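Local coordinates for protein D-galactonate dehydratase family member RspA (Pantoea ananatis, PDB 3T6C) that dehydrates D-gluconate to 2-dehydro-3-deoxy-D-gluconate with low activity in vitro, using one magnesium ion per subunit, at residues A146-T151 with Y173-M178; E242-A247 with L268-D273. All blocks are in the same frame, centred on the assembly; numbering follows the deposited sequence.

Contact 1. Residues A146-T151 with Y173-M178; sequences ALYVHT and YIRCQM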
ATOM      1  N   ALA A 146      12.756 -33.874 -16.110  1.00  9.43           N
ATOM      2  CA  ALA A 146      13.482 -33.063 -17.108  1.00 10.86           C
ATOM      3  C   ALA A 146      14.695 -32.362 -16.515  1.00  9.90           C
ATOM      4  O   ALA A 146      14.640 -31.778 -15.402  1.00  9.86           O
ATOM      5  CB  ALA A 146      12.537 -32.063 -17.768  1.00 11.09           C
ATOM      6  N   LEU A 147      15.803 -32.443 -17.251  1.00 10.98           N
ATOM      7  CA  LEU A 147      17.104 -31.956 -16.776  1.00 10.74           C
ATOM      8  C   LEU A 147      17.558 -30.714 -17.533  1.00  9.23           C
ATOM      9  O   LEU A 147      17.335 -30.601 -18.742  1.00  9.49           O
ATOM     10  CB  LEU A 147      18.165 -33.067 -16.928  1.00  9.70           C
ATOM     11  CG  LEU A 147      17.783 -34.408 -16.294  1.00  8.86           C
ATOM     12  CD1 LEU A 147      18.928 -35.402 -16.630  1.00 10.09           C
ATOM     13  CD2 LEU A 147      17.647 -34.250 -14.795  1.00 11.49           C
ATOM     14  N   TYR A 148      18.250 -29.780 -16.853  1.00  8.09           N
ATOM     15  CA  TYR A 148      19.105 -28.871 -17.597  1.00  8.73           C
ATOM     16  C   TYR A 148      20.562 -29.081 -17.243  1.00  9.80           C
ATOM     17  O   TYR A 148      20.874 -29.538 -16.134  1.00 10.44           O
ATOM     18  CB  TYR A 148      18.733 -27.395 -17.388  1.00  9.13           C
ATOM     19  CG  TYR A 148      19.167 -26.714 -16.063  1.00  7.74           C
ATOM     20  CD1 TYR A 148      20.448 -26.119 -15.943  1.00  8.89           C
ATOM     21  CD2 TYR A 148      18.291 -26.605 -15.000  1.00  7.57           C
ATOM     22  CE1 TYR A 148      20.829 -25.469 -14.758  1.00  9.14           C
ATOM     23  CE2 TYR A 148      18.632 -25.898 -13.824  1.00  7.88           C
ATOM     24  CZ  TYR A 148      19.898 -25.373 -13.700  1.00  7.20           C
ATOM     25  OH  TYR A 148      20.195 -24.722 -12.525  1.00  9.31           O
ATOM     26  N   VAL A 149      21.430 -28.777 -18.198  1.00  9.62           N
ATOM     27  CA  VAL A 149      22.830 -29.042 -18.048  1.00 10.58           C
ATOM     28  C   VAL A 149      23.606 -27.757 -18.309  1.00 11.28           C
ATOM     29  O   VAL A 149      23.074 -26.783 -18.843  1.00 13.11           O
ATOM     30  CB  VAL A 149      23.305 -30.138 -19.009  1.00 12.89           C
ATOM     31  CG1 VAL A 149      22.804 -31.517 -18.529  1.00 19.42           C
ATOM     32  CG2 VAL A 149      22.905 -29.827 -20.465  1.00 14.97           C
ATOM     33  N   HIS A 150      24.865 -27.764 -17.905  1.00 12.04           N
ATOM     34  CA  HIS A 150      25.753 -26.587 -18.049  1.00  9.46           C
ATOM     35  C   HIS A 150      26.587 -26.635 -19.317  1.00 11.15           C
ATOM     36  O   HIS A 150      27.278 -27.639 -19.579  1.00 15.26           O
ATOM     37  CB  HIS A 150      26.747 -26.565 -16.881  1.00 11.91           C
ATOM     38  CG  HIS A 150      26.122 -26.372 -15.524  1.00 15.73           C
ATOM     39  ND1 HIS A 150      26.893 -26.275 -14.378  1.00 18.70           N
ATOM     40  CD2 HIS A 150      24.832 -26.266 -15.120  1.00 15.50           C
ATOM     41  CE1 HIS A 150      26.103 -26.084 -13.335  1.00 15.52           C
ATOM     42  NE2 HIS A 150      24.849 -26.102 -13.751  1.00 14.01           N
ATOM     43  N   THR A 151      26.510 -25.569 -20.103  1.00 12.53           N
ATOM     44  CA  THR A 151      27.471 -25.310 -21.173  1.00 15.98           C
ATOM     45  C   THR A 151      28.222 -24.011 -20.898  1.00 17.03           C
ATOM     46  O   THR A 151      27.686 -23.044 -20.280  1.00 14.72           O
ATOM     47  CB  THR A 151      26.863 -25.221 -22.584  1.00 22.25           C
ATOM     48  OG1 THR A 151      26.005 -24.102 -22.661  1.00 31.01           O
ATOM     49  CG2 THR A 151      26.105 -26.444 -22.955  1.00 13.10           C
ATOM     50  N   TYR A 173      17.035 -28.382 -22.262  1.00  9.95           N
ATOM     51  CA  TYR A 173      17.174 -27.216 -21.401  1.00  8.63           C
ATOM     52  C   TYR A 173      18.644 -27.075 -21.112  1.00 11.22           C
ATOM     53  O   TYR A 173      19.264 -28.040 -20.615  1.00 11.06           O
ATOM     54  CB  TYR A 173      16.428 -27.443 -20.084  1.00  8.99           C
ATOM     55  CG  TYR A 173      14.936 -27.703 -20.241  1.00 11.51           C
ATOM     56  CD1 TYR A 173      14.474 -28.969 -20.597  1.00 13.44           C
ATOM     57  CD2 TYR A 173      14.004 -26.691 -19.969  1.00 12.10           C
ATOM     58  CE1 TYR A 173      13.143 -29.204 -20.702  1.00 11.94           C
ATOM     59  CE2 TYR A 173      12.637 -26.953 -20.073  1.00 16.33           C
ATOM     60  CZ  TYR A 173      12.243 -28.196 -20.449  1.00 16.16           C
ATOM     61  OH  TYR A 173      10.891 -28.470 -20.558  1.00 23.96           O
ATOM     62  N   ILE A 174      19.207 -25.921 -21.462  1.00  9.97           N
ATOM     63  CA  ILE A 174      20.661 -25.734 -21.407  1.00 10.22           C
ATOM     64  C   ILE A 174      21.009 -24.394 -20.787  1.00 12.28           C
ATOM     65  O   ILE A 174      20.529 -23.340 -21.280  1.00 11.85           O
ATOM     66  CB  ILE A 174      21.243 -25.829 -22.823  1.00 10.10           C
ATOM     67  CG1 ILE A 174      20.924 -27.237 -23.382  1.00 16.23           C
ATOM     68  CG2 ILE A 174      22.775 -25.658 -22.761  1.00 13.75           C
ATOM     69  CD1 ILE A 174      21.152 -27.325 -24.850  1.00 18.15           C
ATOM     70  N   ARG A 175      21.822 -24.415 -19.718  1.00  9.45           N
ATOM     71  CA  ARG A 175      22.328 -23.159 -19.142  1.00  8.70           C
ATOM     72  C   ARG A 175      23.578 -22.752 -19.919  1.00 10.98           C
ATOM     73  O   ARG A 175      24.473 -23.580 -20.103  1.00 13.00           O
ATOM     74  CB  ARG A 175      22.696 -23.355 -17.687  1.00 10.17           C
ATOM     75  CG  ARG A 175      23.054 -22.022 -17.023  1.00  9.04           C
ATOM     76  CD  ARG A 175      23.522 -22.240 -15.595  1.00 11.85           C
ATOM     77  NE  ARG A 175      24.940 -22.601 -15.572  1.00 12.96           N
ATOM     78  CZ  ARG A 175      25.640 -22.567 -14.449  1.00 17.46           C
ATOM     79  NH1 ARG A 175      25.041 -22.239 -13.324  1.00 16.71           N
ATOM     80  NH2 ARG A 175      26.959 -22.798 -14.441  1.00 16.40           N
ATOM     81  N   CYS A 176      23.658 -21.500 -20.328  1.00 10.31           N
ATOM     82  CA  CYS A 176      24.796 -20.984 -21.147  1.00  9.63           C
ATOM     83  C   CYS A 176      25.486 -19.850 -20.420  1.00  9.50           C
ATOM     84  O   CYS A 176      24.850 -18.836 -20.118  1.00 11.72           O
ATOM     85  CB  CYS A 176      24.306 -20.469 -22.515  1.00 10.30           C
ATOM     86  SG  CYS A 176      23.531 -21.831 -23.470  1.00 13.88           S
ATOM     87  N   GLN A 177      26.779 -20.051 -20.104  1.00 11.11           N
ATOM     88  CA  GLN A 177      27.637 -19.045 -19.506  1.00 12.04           C
ATOM     89  C   GLN A 177      28.806 -18.847 -20.461  1.00 14.04           C
ATOM     90  O   GLN A 177      29.127 -19.756 -21.268  1.00 16.06           O
ATOM     91  CB  GLN A 177      28.172 -19.554 -18.155  1.00 12.68           C
ATOM     92  CG  GLN A 177      27.137 -20.077 -17.159  1.00 10.92           C
ATOM     93  CD  GLN A 177      26.189 -19.022 -16.599  1.00 13.74           C
ATOM     94  OE1 GLN A 177      24.969 -19.187 -16.686  1.00 13.04           O
ATOM     95  NE2 GLN A 177      26.742 -17.980 -15.968  1.00 12.28           N
ATOM     96  N   MET A 178      29.482 -17.716 -20.352  1.00 11.49           N
ATOM     97  CA  MET A 178      30.699 -17.565 -21.137  1.00 12.46           C
ATOM     98  C   MET A 178      31.717 -17.128 -20.125  1.00 18.70           C
ATOM     99  O   MET A 178      31.712 -15.980 -19.697  1.00 20.46           O
ATOM    100  CB  MET A 178      30.436 -16.510 -22.224  1.00 17.22           C
ATOM    101  CG  MET A 178      31.564 -16.353 -23.214  1.00 17.94           C
ATOM    102  SD  MET A 178      31.026 -15.225 -24.566  1.00 19.59           S
ATOM    103  CE  MET A 178      30.794 -13.692 -23.667  1.00 22.14           C
TER
HETATM  104  O   HOH W   1      22.228 -22.963 -12.612  1.00 11.52           O
HETATM  105  O   HOH W   2      26.632 -23.365 -17.815  1.00 15.72           O
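Arg175 meets strand 146-151 at both ends of its side chain, CB beside Tyr148 and guanidinium on His150. Arg175 CB lies 3.6 Å from Val149 O and also touches Tyr148 CD1. With CG anti to the backbone N (chi1 -173°) and a bend at chi3, the chain brings its guanidinium flat over one face of the His150 ring: the group centres are 3.7 Å apart and the planes only 9° from parallel. Arg175 NE, above His150 CD2, donates to a water that in turn donates to Thr151 O. Arg175 CZ lies over the imidazole at 3.7 Å from His150 NE2. Arg175 NH2 sits above His150 ND1, where the angle is too poor for a hydrogen bond. Arg175 NH1 meets a second water, shared with Tyr148 OH, and bonds to Tyr181 OH, while His150 NE2 is tied to Glu375. The two segments are adjacent parallel strands of the enolase-superfamily barrel, joined through helix 156-168 as a beta-alpha-beta unit, and both Arg175 and His150 touch the bound D-gluconate. Arg175 N donates to Val149 O (2.8 Å, 162° at the hydrogen), and Arg175 O takes two donors, Thr151 N at 2.8 Å and Thr151 OG1 at 3.0 Å. On the face carrying Val149, Thr151 and Ile174, which touch helix 156-168, Thr151 CG2 presses on Ile174 CG2 at 3.4 Å, tighter than usual van der Waals contact.

Contact 2. Residues E242-A247 with L268-D273; sequences ELLHDA and LFFLED. With MG (magnesium ion), chain C; GCO (D-gluconic acid), chain D.
Strands 242-246 and 270-272 run parallel at 16°, with His245 paired to Leu271 and Asp246 to Glu272; His245 N donates to Phe270 O, Glu272 N to His245 O, and Ala247 N to Glu272 O. Leu244 CD2 sits over the face of the Phe270 ring, 3.7 Å from its centroid, a CH-pi contact, while Leu244 CD1 packs on Phe269 CB. On the other face of the sheet, Leu271 CD1 meets the edge of the His245 imidazole at CD2 (3.8 Å). This beta-alpha-beta unit of the barrel, linked by helix 253-262, carries two magnesium ligands near the C-terminal ends of its strands, as in the enolase superfamily. Asp246 OD2 and Glu272 OE2 each bind the magnesium at 2.0 Å, their carboxylates stacked with planes 23° apart. Shared metal binding accounts for the 3.0 Å between Asp246 OD2 and Glu272 OE2. In both, CG is anti to the backbone N (chi1 -170° in Asp246), and Glu272 stays extended beyond CG, bringing its carboxylate to the ion. Gluconate O1B and O2, Glu298 and a water complete its shell. That water donates to Asp246 OD1 (2.6 Å) and Asp273 OD2, while Arg319 bonds Glu272 OE2.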
ATOM      1  N   GLU A 242      15.310 -24.671 -24.832  1.00 10.96           N
ATOM      2  CA  GLU A 242      15.221 -23.719 -23.709  1.00 10.01           C
ATOM      3  C   GLU A 242      16.602 -23.361 -23.191  1.00  9.66           C
ATOM      4  O   GLU A 242      17.426 -24.263 -22.987  1.00 10.56           O
ATOM      5  CB  GLU A 242      14.420 -24.369 -22.558  1.00 11.87           C
ATOM      6  CG  GLU A 242      12.978 -24.732 -22.999  1.00 13.26           C
ATOM      7  CD  GLU A 242      12.142 -23.513 -23.331  1.00 17.15           C
ATOM      8  OE1 GLU A 242      12.326 -22.473 -22.652  1.00 12.63           O
ATOM      9  OE2 GLU A 242      11.295 -23.552 -24.264  1.00 17.03           O
ATOM     10  N   LEU A 243      16.849 -22.066 -22.992  1.00  9.91           N
ATOM     11  CA  LEU A 243      18.186 -21.597 -22.632  1.00  8.42           C
ATOM     12  C   LEU A 243      18.080 -20.838 -21.304  1.00  8.65           C
ATOM     13  O   LEU A 243      17.110 -20.124 -21.045  1.00 11.14           O
ATOM     14  CB  LEU A 243      18.712 -20.639 -23.708  1.00  9.93           C
ATOM     15  CG  LEU A 243      18.953 -21.269 -25.124  1.00 11.20           C
ATOM     16  CD1 LEU A 243      19.516 -20.172 -26.064  1.00 14.17           C
ATOM     17  CD2 LEU A 243      19.845 -22.487 -25.118  1.00 10.64           C
ATOM     18  N   LEU A 244      19.065 -21.023 -20.443  1.00  8.97           N
ATOM     19  CA  LEU A 244      19.065 -20.475 -19.068  1.00 10.07           C
ATOM     20  C   LEU A 244      20.361 -19.708 -18.858  1.00  8.11           C
ATOM     21  O   LEU A 244      21.354 -19.961 -19.537  1.00  9.99           O
ATOM     22  CB  LEU A 244      19.020 -21.626 -18.035  1.00  9.43           C
ATOM     23  CG  LEU A 244      17.747 -22.470 -17.955  1.00 10.88           C
ATOM     24  CD1 LEU A 244      17.507 -23.397 -19.189  1.00 10.12           C
ATOM     25  CD2 LEU A 244      17.771 -23.262 -16.697  1.00 13.64           C
ATOM     26  N   HIS A 245      20.352 -18.731 -17.939  1.00  7.01           N
ATOM     27  CA  HIS A 245      21.593 -18.024 -17.608  1.00  8.84           C
ATOM     28  C   HIS A 245      21.607 -17.734 -16.111  1.00 10.55           C
ATOM     29  O   HIS A 245      20.560 -17.401 -15.540  1.00  9.83           O
ATOM     30  CB  HIS A 245      21.762 -16.700 -18.408  1.00  9.38           C
ATOM     31  CG  HIS A 245      23.066 -16.015 -18.113  1.00  9.43           C
ATOM     32  ND1 HIS A 245      24.291 -16.534 -18.512  1.00 10.33           N
ATOM     33  CD2 HIS A 245      23.339 -14.917 -17.367  1.00  9.32           C
ATOM     34  CE1 HIS A 245      25.257 -15.741 -18.051  1.00  8.75           C
ATOM     35  NE2 HIS A 245      24.709 -14.765 -17.351  1.00 10.64           N
ATOM     36  N   ASP A 246      22.785 -17.854 -15.494  1.00  8.59           N
ATOM     37  CA  ASP A 246      22.932 -17.594 -14.055  1.00  7.97           C
ATOM     38  C   ASP A 246      23.786 -16.342 -13.843  1.00  7.58           C
ATOM     39  O   ASP A 246      25.023 -16.350 -14.133  1.00  9.82           O
ATOM     40  CB  ASP A 246      23.620 -18.832 -13.427  1.00 10.23           C
ATOM     41  CG  ASP A 246      23.634 -18.820 -11.892  1.00  8.73           C
ATOM     42  OD1 ASP A 246      23.343 -17.783 -11.250  1.00  8.98           O
ATOM     43  OD2 ASP A 246      23.935 -19.901 -11.309  1.00  8.38           O
ATOM     44  N   ALA A 247      23.160 -15.261 -13.360  1.00  8.92           N
ATOM     45  CA  ALA A 247      23.914 -14.019 -13.093  1.00  8.23           C
ATOM     46  C   ALA A 247      24.727 -14.142 -11.810  1.00 10.96           C
ATOM     47  O   ALA A 247      25.657 -13.384 -11.622  1.00  8.45           O
ATOM     48  CB  ALA A 247      22.951 -12.879 -12.979  1.00  9.73           C
ATOM     49  N   LEU A 268      14.477 -16.453 -22.427  1.00 10.42           N
ATOM     50  CA  LEU A 268      15.156 -17.429 -21.592  1.00  8.84           C
ATOM     51  C   LEU A 268      14.146 -18.190 -20.744  1.00  9.87           C
ATOM     52  O   LEU A 268      13.120 -17.628 -20.308  1.00 10.82           O
ATOM     53  CB  LEU A 268      16.160 -16.741 -20.655  1.00 10.37           C
ATOM     54  CG  LEU A 268      17.551 -16.555 -21.307  1.00 12.36           C
ATOM     55  CD1 LEU A 268      17.519 -15.679 -22.552  1.00 14.38           C
ATOM     56  CD2 LEU A 268      18.466 -15.950 -20.278  1.00 13.62           C
ATOM     57  N   PHE A 269      14.464 -19.453 -20.456  1.00  9.53           N
ATOM     58  CA  PHE A 269      13.635 -20.242 -19.564  1.00  7.45           C
ATOM     59  C   PHE A 269      13.684 -19.606 -18.163  1.00  8.50           C
ATOM     60  O   PHE A 269      12.641 -19.476 -17.493  1.00  8.67           O
ATOM     61  CB  PHE A 269      14.112 -21.716 -19.561  1.00  8.53           C
ATOM     62  CG  PHE A 269      13.295 -22.609 -18.688  1.00  7.58           C
ATOM     63  CD1 PHE A 269      12.122 -23.157 -19.168  1.00 11.94           C
ATOM     64  CD2 PHE A 269      13.757 -22.980 -17.424  1.00  7.89           C
ATOM     65  CE1 PHE A 269      11.339 -24.018 -18.383  1.00 12.01           C
ATOM     66  CE2 PHE A 269      12.949 -23.839 -16.620  1.00  8.54           C
ATOM     67  CZ  PHE A 269      11.755 -24.334 -17.113  1.00 12.18           C
ATOM     68  N   PHE A 270      14.881 -19.249 -17.712  1.00  8.94           N
ATOM     69  CA  PHE A 270      14.986 -18.329 -16.583  1.00 10.08           C
ATOM     70  C   PHE A 270      16.329 -17.630 -16.545  1.00  9.71           C
ATOM     71  O   PHE A 270      17.290 -18.135 -17.119  1.00  9.44           O
ATOM     72  CB  PHE A 270      14.576 -18.960 -15.230  1.00  9.82           C
ATOM     73  CG  PHE A 270      15.463 -20.104 -14.673  1.00  6.66           C
ATOM     74  CD1 PHE A 270      16.824 -19.982 -14.424  1.00  8.37           C
ATOM     75  CD2 PHE A 270      14.851 -21.309 -14.290  1.00  9.95           C
ATOM     76  CE1 PHE A 270      17.592 -21.017 -13.806  1.00  7.38           C
ATOM     77  CE2 PHE A 270      15.607 -22.352 -13.690  1.00  9.43           C
ATOM     78  CZ  PHE A 270      16.969 -22.214 -13.451  1.00  9.46           C
ATOM     79  N   LEU A 271      16.357 -16.476 -15.889  1.00  8.33           N
ATOM     80  CA  LEU A 271      17.588 -15.758 -15.464  1.00  6.96           C
ATOM     81  C   LEU A 271      17.704 -15.987 -13.964  1.00 10.26           C
ATOM     82  O   LEU A 271      16.753 -15.653 -13.202  1.00  9.28           O
ATOM     83  CB  LEU A 271      17.460 -14.268 -15.771  1.00  8.35           C
ATOM     84  CG  LEU A 271      18.602 -13.402 -15.245  1.00  9.13           C
ATOM     85  CD1 LEU A 271      19.946 -13.822 -15.943  1.00  9.89           C
ATOM     86  CD2 LEU A 271      18.260 -11.937 -15.494  1.00 11.22           C
ATOM     87  N   GLU A 272      18.834 -16.549 -13.549  1.00  8.71           N
ATOM     88  CA  GLU A 272      18.976 -17.011 -12.160  1.00  8.62           C
ATOM     89  C   GLU A 272      19.834 -16.026 -11.329  1.00  9.23           C
ATOM     90  O   GLU A 272      20.823 -15.415 -11.821  1.00  8.83           O
ATOM     91  CB  GLU A 272      19.610 -18.406 -12.166  1.00  7.59           C
ATOM     92  CG  GLU A 272      19.945 -19.018 -10.808  1.00  8.36           C
ATOM     93  CD  GLU A 272      20.762 -20.268 -11.004  1.00  9.65           C
ATOM     94  OE1 GLU A 272      20.749 -20.826 -12.147  1.00 11.21           O
ATOM     95  OE2 GLU A 272      21.347 -20.745  -9.999  1.00  8.94           O
ATOM     96  N   ASP A 273      19.441 -15.842 -10.085  1.00  7.71           N
ATOM     97  CA  ASP A 273      20.151 -15.049  -9.068  1.00  6.37           C
ATOM     98  C   ASP A 273      20.569 -13.670  -9.571  1.00  8.86           C
ATOM     99  O   ASP A 273      21.736 -13.270  -9.483  1.00  9.95           O
ATOM    100  CB  ASP A 273      21.349 -15.819  -8.494  1.00  8.29           C
ATOM    101  CG  ASP A 273      20.914 -17.023  -7.601  1.00 10.48           C
ATOM    102  OD1 ASP A 273      19.703 -17.305  -7.492  1.00 11.48           O
ATOM    103  OD2 ASP A 273      21.802 -17.711  -7.002  1.00 10.00           O
TER
HETATM  104 MG    MG C 501      23.345 -20.732  -9.537  1.00  8.02          MG
HETATM  105  C1  GCO D 601      24.546 -23.393  -9.629  1.00 12.63           C
HETATM  106  C2  GCO D 601      25.324 -22.708  -8.569  1.00 13.43           C
HETATM  107  C3  GCO D 601      26.655 -23.354  -8.237  1.00 15.71           C
HETATM  108  C4  GCO D 601      27.239 -22.761  -6.972  1.00 14.54           C
HETATM  109  C5  GCO D 601      27.947 -23.834  -6.181  1.00 14.27           C
HETATM  110  C6  GCO D 601      28.545 -23.331  -4.879  1.00 12.15           C
HETATM  111  O1A GCO D 601      24.693 -24.625  -9.882  1.00 11.72           O
HETATM  112  O1B GCO D 601      23.602 -22.746 -10.189  1.00  9.42           O
HETATM  113  O2  GCO D 601      25.304 -21.325  -8.810  1.00 10.18           O
HETATM  114  O3  GCO D 601      27.466 -23.152  -9.335  1.00 15.67           O
HETATM  115  O4  GCO D 601      28.146 -21.742  -7.351  1.00 15.51           O
HETATM  116  O5  GCO D 601      27.044 -24.839  -5.907  1.00 13.43           O
HETATM  117  O6  GCO D 601      29.182 -24.328  -4.104  1.00 12.99           O
HETATM  118  O   HOH W   3      23.512 -18.773  -8.809  1.00  8.61           O

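How the contacts relate
From the N terminus, contact 1 closes first: strand 145-151 leads through helix 156-168 into strand 173-176. The chain then runs through helix 219-237 to strand 242-246, where contact 2 opens; it closes through helix 253-262 onto strand 270-272. The two loops follow in series, neither enclosing nor crossing the other. Their centres lie 9 Å apart, and strands 173-176 and 242-246 are parallel neighbours, so four consecutive barrel strands are joined edge to edge. Beyond backbone bonds (Ile174 with Glu242 and Leu244, Cys176 with Leu244), two probable hydrogen bonds join the contacts, from Asp246 N to Gln177 OE1 at 2.8 Å and from His245 ND1 to Cys176 O at 2.9 Å, linking the Arg175 strand to the metal-binding pair.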